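Local structure of beta-L-arabinobiosidase (5MQR) at residues Arg58-Arg61 and Glu62-Glu65; Tyr156-Lys159 and Ser160-Ile164; Ser442-Glu446 and Trp447-Gln451; Arg675-Ser678 and Leu679-Ile683; Thr693-Leu696 and Val697-Tyr701. The protein probably hydrolyses glycosidic linkages in plant pectin, as a multidomain arabinosidase of a gut bacterium that carries a sialidase-like portion. All coordinates share one frame; numbering follows the deposited sequence.

Contact 1 (Arg58-Arg61 and Glu62-Glu65); sequences RANR and EHPE
Asn60 folds its side-chain amide back over the chain to receive the backbone N-H groups of Glu62 and His63, forming an Asx turn whose defining bond, from Glu62 N, is weak. It sits in the loop that follows strand 52-57, within the predicted N-terminal beta-propeller region. The firmer bond runs from His63 N to Asn60 OD1 at 3.0 Å; the one from Glu62 N to the same oxygen is bent, at 3.2 Å. His63 N does not approach along a lone pair but from above the carbonyl plane, 57° out of it. CG lies anti to the backbone N (chi1 -161°), which swings the amide toward the following peptides, and the other branch of the amide, Asn60 ND2, donates to Gly594 O. Asparagine suits the place because a short side chain ending in a carbonyl can reach N-H groups two and three residues ahead. Arg61 and Glu62 form the bend itself, with helix-like backbone angles. Their side chains do not pair with each other: Arg61 NH1 makes a salt bridge to Asp589, while Glu62 OE1 is bonded to Tyr360 OH, which also takes Arg61 N. The imidazole of His63 stands almost perpendicular to the Asn60 amide, their planes 85° apart, with OD1 near the ring plane, at the edge, 3.6 Å from His63 CD2. Pro64 has no N-H to offer, and its nitrogen lies 3.6 Å from Asn60 O, which rules out a further helical bond here. Its ring instead packs beside the bend, where Pro64 CD touches Arg61 O at 3.5 Å.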
# COMPACT_ATOMS: atom_id res chain seq x y z
N ARG A 58 -28.75 15.84 14.41
CA ARG A 58 -29.81 14.84 14.38
C ARG A 58 -31.13 15.55 14.55
O ARG A 58 -31.45 16.00 15.65
CB ARG A 58 -29.62 13.80 15.50
CG ARG A 58 -30.62 12.64 15.48
CD ARG A 58 -30.53 11.77 16.73
NE ARG A 58 -31.40 10.60 16.54
CZ ARG A 58 -32.73 10.61 16.64
NH1 ARG A 58 -33.36 11.72 16.99
NH2 ARG A 58 -33.43 9.49 16.41
N ALA A 59 -31.89 15.64 13.47
CA ALA A 59 -33.18 16.36 13.48
C ALA A 59 -34.13 15.80 14.52
O ALA A 59 -34.23 14.58 14.67
CB ALA A 59 -33.84 16.32 12.11
N ASN A 60 -34.82 16.68 15.24
CA ASN A 60 -35.85 16.26 16.20
C ASN A 60 -36.85 17.36 16.41
O ASN A 60 -36.57 18.32 17.14
CB ASN A 60 -35.19 15.88 17.53
CG ASN A 60 -36.08 15.03 18.42
OD1 ASN A 60 -37.31 15.23 18.53
ND2 ASN A 60 -35.47 14.05 19.07
N ARG A 61 -38.02 17.23 15.80
CA ARG A 61 -39.10 18.21 15.93
C ARG A 61 -39.72 18.25 17.33
O ARG A 61 -40.12 19.31 17.82
CB ARG A 61 -40.19 17.93 14.91
CG ARG A 61 -41.34 18.95 14.90
CD ARG A 61 -42.41 18.53 13.91
NE ARG A 61 -41.82 18.34 12.58
CZ ARG A 61 -42.25 17.49 11.65
NH1 ARG A 61 -43.30 16.71 11.82
NH2 ARG A 61 -41.58 17.43 10.49
N GLU A 62 -39.80 17.08 17.96
CA GLU A 62 -40.50 16.91 19.21
C GLU A 62 -39.68 17.41 20.37
O GLU A 62 -40.25 17.80 21.37
CB GLU A 62 -40.89 15.44 19.42
CG GLU A 62 -41.96 14.94 18.44
CD GLU A 62 -41.44 14.51 17.06
OE1 GLU A 62 -40.22 14.36 16.85
OE2 GLU A 62 -42.28 14.33 16.16
N HIS A 63 -38.36 17.41 20.24
CA HIS A 63 -37.46 17.85 21.30
C HIS A 63 -36.44 18.84 20.73
O HIS A 63 -35.22 18.54 20.63
CB HIS A 63 -36.81 16.62 21.93
CG HIS A 63 -37.81 15.65 22.45
ND1 HIS A 63 -38.42 15.81 23.67
CD2 HIS A 63 -38.38 14.55 21.89
CE1 HIS A 63 -39.28 14.83 23.86
NE2 HIS A 63 -39.28 14.06 22.79
N PRO A 64 -36.93 20.03 20.34
CA PRO A 64 -36.05 21.04 19.78
C PRO A 64 -35.05 21.58 20.83
O PRO A 64 -35.38 21.77 22.02
CB PRO A 64 -37.02 22.14 19.34
CG PRO A 64 -38.15 22.04 20.32
CD PRO A 64 -38.30 20.55 20.53
N GLU A 65 -33.86 21.89 20.34
CA GLU A 65 -32.72 22.21 21.17
C GLU A 65 -31.77 23.01 20.27
O GLU A 65 -31.73 22.76 19.06
CB GLU A 65 -32.02 20.88 21.54
CG GLU A 65 -31.76 20.62 23.00
CD GLU A 65 -30.98 19.33 23.19
OE1 GLU A 65 -31.58 18.33 23.60
OE2 GLU A 65 -29.78 19.32 22.87

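Contact 2 (Tyr156-Lys159 and Ser160-Ile164)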
# COMPACT_ATOMS: atom_id res chain seq x y z
N TYR A 156 -15.41 31.90 1.66
CA TYR A 156 -14.19 32.39 0.98
C TYR A 156 -13.18 32.86 2.03
O TYR A 156 -13.51 33.67 2.90
CB TYR A 156 -14.53 33.57 0.05
CG TYR A 156 -13.31 34.23 -0.56
CD1 TYR A 156 -12.50 33.53 -1.44
CD2 TYR A 156 -12.99 35.56 -0.28
CE1 TYR A 156 -11.39 34.10 -2.01
CE2 TYR A 156 -11.88 36.15 -0.86
CZ TYR A 156 -11.07 35.41 -1.72
OH TYR A 156 -9.95 35.95 -2.34
N VAL A 157 -11.94 32.40 1.93
CA VAL A 157 -10.85 32.94 2.73
C VAL A 157 -10.09 33.95 1.87
O VAL A 157 -9.52 33.59 0.83
CB VAL A 157 -9.88 31.84 3.23
CG1 VAL A 157 -8.70 32.46 4.00
CG2 VAL A 157 -10.62 30.84 4.09
N SER A 158 -10.06 35.19 2.31
CA SER A 158 -9.47 36.28 1.54
C SER A 158 -7.94 36.25 1.56
O SER A 158 -7.30 35.47 2.28
CB SER A 158 -9.98 37.62 2.04
OG SER A 158 -9.28 38.01 3.20
N LYS A 159 -7.35 37.10 0.73
CA LYS A 159 -5.90 37.22 0.64
C LYS A 159 -5.28 37.71 1.94
O LYS A 159 -4.23 37.24 2.30
CB LYS A 159 -5.51 38.12 -0.52
CG LYS A 159 -5.77 37.44 -1.84
CD LYS A 159 -5.40 38.35 -2.99
CE LYS A 159 -5.80 37.74 -4.33
NZ LYS A 159 -5.73 38.83 -5.35
N SER A 160 -5.97 38.59 2.65
CA SER A 160 -5.55 39.03 3.98
C SER A 160 -5.93 38.06 5.14
O SER A 160 -5.85 38.44 6.31
CB SER A 160 -6.14 40.42 4.24
OG SER A 160 -7.56 40.35 4.30
N GLY A 161 -6.35 36.83 4.83
CA GLY A 161 -6.69 35.83 5.83
C GLY A 161 -8.01 35.97 6.57
O GLY A 161 -8.19 35.33 7.60
N ARG A 162 -8.94 36.79 6.06
CA ARG A 162 -10.31 36.89 6.60
C ARG A 162 -11.26 35.80 6.06
O ARG A 162 -11.10 35.30 4.93
CB ARG A 162 -10.89 38.27 6.35
CG ARG A 162 -10.15 39.37 7.10
CD ARG A 162 -10.61 40.74 6.64
NE ARG A 162 -10.15 41.83 7.50
CZ ARG A 162 -10.93 42.68 8.18
NH1 ARG A 162 -12.26 42.62 8.15
NH2 ARG A 162 -10.36 43.64 8.90
N LEU A 163 -12.22 35.40 6.90
CA LEU A 163 -13.15 34.36 6.51
C LEU A 163 -14.47 35.02 6.20
O LEU A 163 -15.03 35.65 7.07
CB LEU A 163 -13.33 33.31 7.62
CG LEU A 163 -14.31 32.16 7.30
CD1 LEU A 163 -13.94 31.39 6.04
CD2 LEU A 163 -14.36 31.18 8.46
N ILE A 164 -14.93 34.88 4.96
CA ILE A 164 -16.26 35.37 4.56
C ILE A 164 -17.17 34.16 4.36
O ILE A 164 -16.76 33.16 3.75
CB ILE A 164 -16.21 36.22 3.27
CG1 ILE A 164 -15.09 37.28 3.33
CG2 ILE A 164 -17.55 36.90 3.00
CD1 ILE A 164 -15.16 38.26 4.48
O HOH W 1 -7.99 40.15 1.49
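Tyr156 and Ile164 exchange two nearly straight backbone bonds, Tyr156 N to Ile164 O and Ile164 N to Tyr156 O, each 2.8 Å, as an antiparallel hydrogen-bonded pair. A third, Ser158 N to Arg162 O at 2.8 Å, closes the hairpin that joins strands 148-157 and 163-170. The chain reverses through a type I turn from Ser158 to Gly161, followed by a G1 beta bulge. Ser158 O therefore takes Gly161 N (3.0 Å) and leaves Arg162 N to Ser158 OG, 3.1 Å away. That reach depends on chi1 of 80°, which sets the hydroxyl between the backbone N and the carbonyl carbon. Serine is thus apt here, being short and able to accept, and a water bound to Ser158 OG also accepts from Ser160 N. Gly161 fits the bulge because its positive phi is costly for residues with a side chain. Farther along, Val157 CG2 meets Leu163 CD1 at 3.9 Å on the face turned to Trp83 of strand 74-83. Arg162 reaches out to Glu191 and Asp225, and Tyr156 OH bonds Glu234 of helix 226-236. The backbone bonds and Ser158 OG together probably hold the turn in one shape, within a four-stranded sheet consistent with a propeller blade.

Contact 3 (Ser442-Glu446 and Trp447-Gln451)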
# COMPACT_ATOMS: atom_id res chain seq x y z
N SER A 442 -17.07 5.75 21.31
CA SER A 442 -16.11 6.48 22.12
C SER A 442 -15.12 5.54 22.75
O SER A 442 -15.32 4.34 22.72
CB SER A 442 -16.84 7.27 23.24
OG SER A 442 -17.52 6.37 24.10
N LEU A 443 -14.07 6.10 23.35
CA LEU A 443 -13.11 5.33 24.14
C LEU A 443 -13.34 5.49 25.63
O LEU A 443 -13.78 6.53 26.10
CB LEU A 443 -11.69 5.77 23.81
CG LEU A 443 -11.23 5.40 22.39
CD1 LEU A 443 -9.92 6.10 22.04
CD2 LEU A 443 -11.09 3.90 22.25
N GLU A 444 -13.06 4.42 26.36
CA GLU A 444 -13.11 4.42 27.80
C GLU A 444 -11.97 3.54 28.28
O GLU A 444 -12.14 2.35 28.57
CB GLU A 444 -14.48 3.91 28.28
CG GLU A 444 -14.68 3.88 29.79
CD GLU A 444 -15.98 3.18 30.17
OE1 GLU A 444 -17.06 3.78 29.99
OE2 GLU A 444 -15.94 2.02 30.64
N GLY A 445 -10.79 4.14 28.35
CA GLY A 445 -9.57 3.44 28.73
C GLY A 445 -9.24 2.33 27.73
O GLY A 445 -9.05 2.61 26.54
N GLU A 446 -9.26 1.09 28.22
CA GLU A 446 -8.93 -0.10 27.41
C GLU A 446 -10.06 -0.45 26.42
O GLU A 446 -9.87 -1.28 25.53
CB GLU A 446 -8.60 -1.30 28.35
CG GLU A 446 -9.84 -2.01 28.93
CD GLU A 446 -9.61 -2.86 30.18
OE1 GLU A 446 -9.21 -2.28 31.22
OE2 GLU A 446 -9.88 -4.11 30.17
N TRP A 447 -11.24 0.16 26.60
CA TRP A 447 -12.44 -0.21 25.88
C TRP A 447 -12.81 0.74 24.73
O TRP A 447 -12.85 1.97 24.89
CB TRP A 447 -13.63 -0.24 26.84
CG TRP A 447 -13.55 -1.21 28.00
CD1 TRP A 447 -13.42 -0.89 29.32
CD2 TRP A 447 -13.70 -2.63 27.95
NE1 TRP A 447 -13.41 -2.01 30.08
CE2 TRP A 447 -13.58 -3.10 29.27
CE3 TRP A 447 -13.86 -3.55 26.91
CZ2 TRP A 447 -13.65 -4.46 29.59
CZ3 TRP A 447 -13.94 -4.90 27.22
CH2 TRP A 447 -13.84 -5.34 28.56
N LEU A 448 -13.10 0.14 23.58
CA LEU A 448 -13.85 0.82 22.52
C LEU A 448 -15.33 0.62 22.86
O LEU A 448 -15.78 -0.52 22.95
CB LEU A 448 -13.53 0.21 21.17
CG LEU A 448 -14.24 0.82 19.95
CD1 LEU A 448 -14.00 2.32 19.81
CD2 LEU A 448 -13.76 0.09 18.72
N LYS A 449 -16.06 1.72 23.07
CA LYS A 449 -17.44 1.64 23.56
C LYS A 449 -18.42 2.03 22.47
O LYS A 449 -18.21 3.00 21.77
CB LYS A 449 -17.66 2.57 24.75
CG LYS A 449 -18.89 2.26 25.60
CD LYS A 449 -19.32 3.34 26.59
CE LYS A 449 -18.22 4.27 27.03
NZ LYS A 449 -18.50 5.03 28.25
N LEU A 450 -19.48 1.23 22.36
CA LEU A 450 -20.59 1.49 21.50
C LEU A 450 -21.79 1.76 22.40
O LEU A 450 -22.14 0.91 23.21
CB LEU A 450 -20.86 0.26 20.64
CG LEU A 450 -19.79 -0.04 19.59
CD1 LEU A 450 -18.52 -0.56 20.22
CD2 LEU A 450 -20.31 -1.07 18.60
N GLN A 451 -22.41 2.93 22.25
CA GLN A 451 -23.66 3.26 22.94
C GLN A 451 -24.78 3.43 21.92
O GLN A 451 -24.51 3.75 20.78
CB GLN A 451 -23.49 4.52 23.77
CG GLN A 451 -22.54 4.37 24.95
CD GLN A 451 -22.27 5.69 25.66
OE1 GLN A 451 -21.85 6.67 25.04
NE2 GLN A 451 -22.50 5.71 26.96
O HOH W 2 -19.81 5.70 23.30
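Glu444 and Trp447 pair at the tip of a beta hairpin closed by a type II' turn, with Gly445 and Glu446 as its two corner residues. The hairpin joins strands 441-444 and 447-452 in the region assigned to a sialidase-like carbohydrate-binding module. Glycine suits the first corner, where phi is positive (62°). Glu446 lies alongside Trp447, pointing the same way, and its aliphatic CG sits 3.7 Å from the centroid of the five-membered ring, only 7° off the normal, a CH-pi contact over the face. The carboxylate of Glu446 continues along the indole almost parallel to it. By contrast, the Glu444 carboxylate stands nearly upright to the ring, with Glu444 OE2 4.1 Å from Trp447 CD1. OE2 is held by Arg603 of strand 600-610, and the indole packs on Arg603 and Ala605. An alanine in place of Trp447 would probably leave Glu446 CG without its ring and open a gap against strand 600-610. Ser442, Glu444, Trp447 and Lys449 share one face of the hairpin; on the other, Leu443 CD2 meets Leu448 CD1 at 4.1 Å. The Ser442 hydroxyl lies near the Lys449 chain, with Ser442 OG 3.7 Å from Lys449 CE. Lys449 then reaches diagonally across to Glu444. Its chain bends at chi3 (-25°), off the staggered positions, which turns the ammonium toward Glu444. The result is a short salt bridge, Lys449 NZ to Glu444 OE1 at 2.6 Å, met on the anti side and somewhat out of the carboxylate plane.

Contact 4 (Arg675-Ser678 and Leu679-Ile683)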
# COMPACT_ATOMS: atom_id res chain seq x y z
N ARG A 675 13.65 -18.79 -11.56
CA ARG A 675 14.88 -19.24 -10.91
C ARG A 675 14.58 -19.88 -9.57
O ARG A 675 15.29 -20.81 -9.17
CB ARG A 675 15.89 -18.10 -10.77
CG ARG A 675 16.56 -17.72 -12.10
CD ARG A 675 17.44 -18.84 -12.66
NE ARG A 675 18.50 -19.16 -11.73
CZ ARG A 675 19.77 -18.76 -11.81
NH1 ARG A 675 20.23 -18.04 -12.85
NH2 ARG A 675 20.61 -19.11 -10.84
N TRP A 676 13.51 -19.44 -8.90
CA TRP A 676 13.08 -20.17 -7.71
C TRP A 676 12.55 -21.57 -8.08
O TRP A 676 12.87 -22.53 -7.41
CB TRP A 676 12.03 -19.42 -6.90
CG TRP A 676 12.54 -18.29 -6.11
CD1 TRP A 676 12.05 -17.02 -6.12
CD2 TRP A 676 13.59 -18.31 -5.15
NE1 TRP A 676 12.74 -16.24 -5.24
CE2 TRP A 676 13.70 -16.99 -4.63
CE3 TRP A 676 14.48 -19.28 -4.70
CZ2 TRP A 676 14.65 -16.62 -3.68
CZ3 TRP A 676 15.42 -18.93 -3.74
CH2 TRP A 676 15.50 -17.61 -3.24
N TRP A 677 11.73 -21.64 -9.13
CA TRP A 677 11.13 -22.88 -9.61
C TRP A 677 12.21 -23.87 -10.06
O TRP A 677 12.09 -25.08 -9.89
CB TRP A 677 10.18 -22.55 -10.77
CG TRP A 677 9.50 -23.70 -11.45
CD1 TRP A 677 8.33 -24.30 -11.10
CD2 TRP A 677 9.93 -24.33 -12.65
NE1 TRP A 677 8.01 -25.29 -11.99
CE2 TRP A 677 8.98 -25.33 -12.96
CE3 TRP A 677 11.03 -24.17 -13.48
CZ2 TRP A 677 9.10 -26.16 -14.07
CZ3 TRP A 677 11.14 -24.99 -14.59
CH2 TRP A 677 10.18 -25.97 -14.88
N SER A 678 13.25 -23.32 -10.66
CA SER A 678 14.38 -24.09 -11.09
C SER A 678 15.20 -24.61 -9.92
O SER A 678 15.44 -25.80 -9.82
CB SER A 678 15.27 -23.24 -11.97
OG SER A 678 16.12 -24.13 -12.63
N LEU A 679 15.62 -23.70 -9.04
CA LEU A 679 16.41 -24.06 -7.85
C LEU A 679 15.74 -25.18 -7.07
O LEU A 679 16.40 -26.10 -6.62
CB LEU A 679 16.59 -22.85 -6.93
CG LEU A 679 17.37 -23.12 -5.65
CD1 LEU A 679 18.85 -23.29 -5.95
CD2 LEU A 679 17.16 -22.03 -4.64
N ARG A 680 14.42 -25.11 -6.93
CA ARG A 680 13.68 -26.09 -6.16
C ARG A 680 13.87 -27.54 -6.65
O ARG A 680 13.85 -28.48 -5.84
CB ARG A 680 12.20 -25.66 -6.00
CG ARG A 680 11.14 -26.73 -6.24
CD ARG A 680 10.93 -26.73 -7.73
NE ARG A 680 10.51 -27.97 -8.23
CZ ARG A 680 10.13 -28.17 -9.48
NH1 ARG A 680 10.11 -27.20 -10.41
NH2 ARG A 680 9.77 -29.40 -9.79
N LYS A 681 14.12 -27.71 -7.96
CA LYS A 681 14.36 -29.04 -8.53
C LYS A 681 15.57 -29.71 -7.92
O LYS A 681 15.68 -30.95 -7.96
CB LYS A 681 14.58 -28.96 -10.04
CG LYS A 681 13.35 -28.58 -10.85
CD LYS A 681 13.73 -28.32 -12.31
CE LYS A 681 12.51 -28.15 -13.21
NZ LYS A 681 11.78 -29.43 -13.43
N HIS A 682 16.48 -28.90 -7.36
CA HIS A 682 17.76 -29.40 -6.86
C HIS A 682 17.74 -29.83 -5.40
O HIS A 682 18.74 -30.36 -4.91
CB HIS A 682 18.87 -28.38 -7.14
CG HIS A 682 19.13 -28.21 -8.59
ND1 HIS A 682 20.04 -28.99 -9.27
CD2 HIS A 682 18.56 -27.40 -9.51
CE1 HIS A 682 20.04 -28.64 -10.55
NE2 HIS A 682 19.14 -27.69 -10.72
N ILE A 683 16.62 -29.66 -4.73
CA ILE A 683 16.47 -30.24 -3.42
C ILE A 683 16.28 -31.75 -3.60
O ILE A 683 15.33 -32.18 -4.27
CB ILE A 683 15.29 -29.61 -2.69
CG1 ILE A 683 15.57 -28.11 -2.50
CG2 ILE A 683 15.06 -30.31 -1.35
CD1 ILE A 683 14.36 -27.29 -2.14
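Arg675 O and Trp676 O receive Leu679 N and Arg680 N at 2.9 and 3.0 Å, the i to i+4 bonds of an alpha-helix. The pattern then tightens: Lys681 N turns to Ser678 O (3.0 Å), three residues back, leading into a type I turn from Arg680 to Ile683. Trp677 O, which a regular helix would offer to Lys681 N, takes Arg680 NH1 instead, at 2.9 Å and 26° out of the guanidinium plane. With chi1 of 135°, off the staggered positions, and a bend at chi2, Arg680 folds back over Trp677. A cation-pi contact results, Arg680 CZ lying 4.5 Å from the centroid of the five-membered ring, with the guanidinium steeply tilted and NH1 leading. On the same face Lys681 CE makes a CH-pi contact, 3.9 Å from the six-membered ring's centroid, so one indole face carries a guanidinium and a methylene. Asn647 OD1 accepts from Arg680 NH2 and Lys681 NZ, which probably eases their closeness, and Trp677 NE1 is bonded to Asn634 OD1. An alanine at Trp677 would probably strip both chains of the surface they lie on and leave Asn634 OD1 without its indole donor. Leu679 CD2 meets the edge of the Trp676 ring, 3.7 Å from Trp676 CZ3. The stretch is buried: helix 647-657 packs on Trp677 and Arg680, helix 712-719 on Trp676 and Leu679, and helix 1022-1029 on Arg675 and Trp676.

Contact 5 (Thr693-Leu696 and Val697-Tyr701); sequences TEFL and VQRSY
Phe695 presents one ring face to Arg699, whose bent side chain is draped over it. Arg699 CD lies 3.8 Å from the ring centroid as a CH-pi contact, and Arg699 CZ lies 4.1 Å from it as a cation-pi contact, the guanidinium being tilted 35° from the ring. Successive bends at chi2 (-70°) and chi3 (-76°) curl the arginine back over the phenylalanine. Tyr701 OH probably steadies the guanidinium: Arg699 NE and NH2 both donate to it, at 3.0 and 3.1 Å, side-on and almost in the guanidinium plane. The same hydroxyl is 3.3 Å from Phe695 CE2 and bound to a water that donates to Glu694 OE2. Arginine suits this spot because its methylenes and flat cation can cover a ring while its N-H edge serves a hydroxyl. Val697 CG2 adds a looser apolar touch, 4.1 Å from Phe695 CD1. A buffer molecule of the HEPES type lies beside Tyr701. The segments form one irregular loop between strand 691-692 and helix 712-719. Asn706 receives Arg699 N and donates to Val697 O, Tyr1016 meets the Phe695 ring obliquely, and Asn1017 binds the backbone at Thr693 and Glu694.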
# COMPACT_ATOMS: atom_id res chain seq x y z
N THR A 693 21.86 -30.47 -5.38
CA THR A 693 22.60 -30.76 -6.58
C THR A 693 22.97 -29.51 -7.40
O THR A 693 22.45 -28.40 -7.16
CB THR A 693 21.79 -31.71 -7.48
OG1 THR A 693 20.49 -31.15 -7.69
CG2 THR A 693 21.63 -33.09 -6.83
N GLU A 694 23.88 -29.73 -8.35
CA GLU A 694 24.33 -28.75 -9.34
C GLU A 694 23.77 -29.14 -10.73
O GLU A 694 23.02 -28.35 -11.35
CB GLU A 694 25.87 -28.69 -9.34
CG GLU A 694 26.50 -27.76 -10.36
CD GLU A 694 27.99 -27.99 -10.59
OE1 GLU A 694 28.81 -27.68 -9.72
OE2 GLU A 694 28.34 -28.43 -11.70
N PHE A 695 24.17 -30.35 -11.19
CA PHE A 695 23.59 -31.01 -12.35
C PHE A 695 22.47 -31.92 -11.86
O PHE A 695 22.66 -32.62 -10.85
CB PHE A 695 24.60 -31.94 -13.03
CG PHE A 695 25.59 -31.25 -13.93
CD1 PHE A 695 25.25 -30.95 -15.24
CD2 PHE A 695 26.86 -30.96 -13.49
CE1 PHE A 695 26.17 -30.37 -16.10
CE2 PHE A 695 27.79 -30.37 -14.33
CZ PHE A 695 27.44 -30.07 -15.65
N LEU A 696 21.35 -31.94 -12.56
CA LEU A 696 20.30 -32.95 -12.29
C LEU A 696 20.73 -34.33 -12.80
O LEU A 696 20.54 -35.32 -12.10
CB LEU A 696 18.95 -32.57 -12.91
CG LEU A 696 18.32 -31.27 -12.43
CD1 LEU A 696 17.03 -31.04 -13.20
CD2 LEU A 696 18.03 -31.30 -10.94
N VAL A 697 21.31 -34.37 -13.99
CA VAL A 697 21.85 -35.61 -14.53
C VAL A 697 23.01 -36.16 -13.68
O VAL A 697 23.71 -35.41 -12.99
CB VAL A 697 22.32 -35.48 -16.01
CG1 VAL A 697 21.17 -35.04 -16.92
CG2 VAL A 697 23.55 -34.57 -16.11
N GLN A 698 23.17 -37.48 -13.72
CA GLN A 698 24.13 -38.19 -12.88
C GLN A 698 25.54 -37.94 -13.39
O GLN A 698 25.88 -38.40 -14.47
CB GLN A 698 23.86 -39.71 -12.92
CG GLN A 698 24.87 -40.58 -12.17
CD GLN A 698 24.70 -40.47 -10.68
OE1 GLN A 698 25.56 -39.92 -9.96
NE2 GLN A 698 23.56 -40.98 -10.20
N ARG A 699 26.38 -37.26 -12.61
CA ARG A 699 27.77 -37.01 -13.03
C ARG A 699 28.74 -38.06 -12.46
O ARG A 699 28.59 -38.49 -11.33
CB ARG A 699 28.19 -35.58 -12.66
CG ARG A 699 27.21 -34.53 -13.16
CD ARG A 699 27.25 -34.38 -14.67
NE ARG A 699 28.43 -33.63 -15.09
CZ ARG A 699 28.93 -33.62 -16.33
NH1 ARG A 699 28.39 -34.34 -17.31
NH2 ARG A 699 30.00 -32.89 -16.58
N SER A 700 29.73 -38.43 -13.25
CA SER A 700 30.68 -39.50 -12.87
C SER A 700 31.71 -39.08 -11.81
O SER A 700 32.38 -39.94 -11.23
CB SER A 700 31.44 -40.00 -14.10
OG SER A 700 32.29 -38.97 -14.58
N TYR A 701 31.86 -37.77 -11.57
CA TYR A 701 32.86 -37.24 -10.63
C TYR A 701 32.20 -36.69 -9.36
O TYR A 701 32.86 -36.14 -8.49
CB TYR A 701 33.72 -36.16 -11.31
CG TYR A 701 32.88 -35.06 -11.94
CD1 TYR A 701 32.43 -33.99 -11.17
CD2 TYR A 701 32.51 -35.11 -13.28
CE1 TYR A 701 31.66 -32.99 -11.72
CE2 TYR A 701 31.74 -34.11 -13.85
CZ TYR A 701 31.31 -33.05 -13.07
OH TYR A 701 30.54 -32.05 -13.61
O HOH W 3 30.61 -29.76 -12.24

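Overall arrangement
The five contacts follow one another along the chain and fall into two groups, contacts 1 to 3 in the beta-rich part and contacts 4 and 5 in the helical part. Within the first group, contacts 1 and 3 come within about 11 Å at their nearest atoms. A calcium ion lies about 7 Å from the Tyr156 side chain in contact 2, and another about 13 Å from that of Asn60 in contact 1; Arg58 there salt-bridges the calcium ligand Asp454. Contacts 4 and 5, their centres 15 Å apart, touch through His682 ND1 and Thr693 OG1 at 2.7 Å, probably a hydrogen bond. The centres of contacts 1 and 5 are about 86 Å apart.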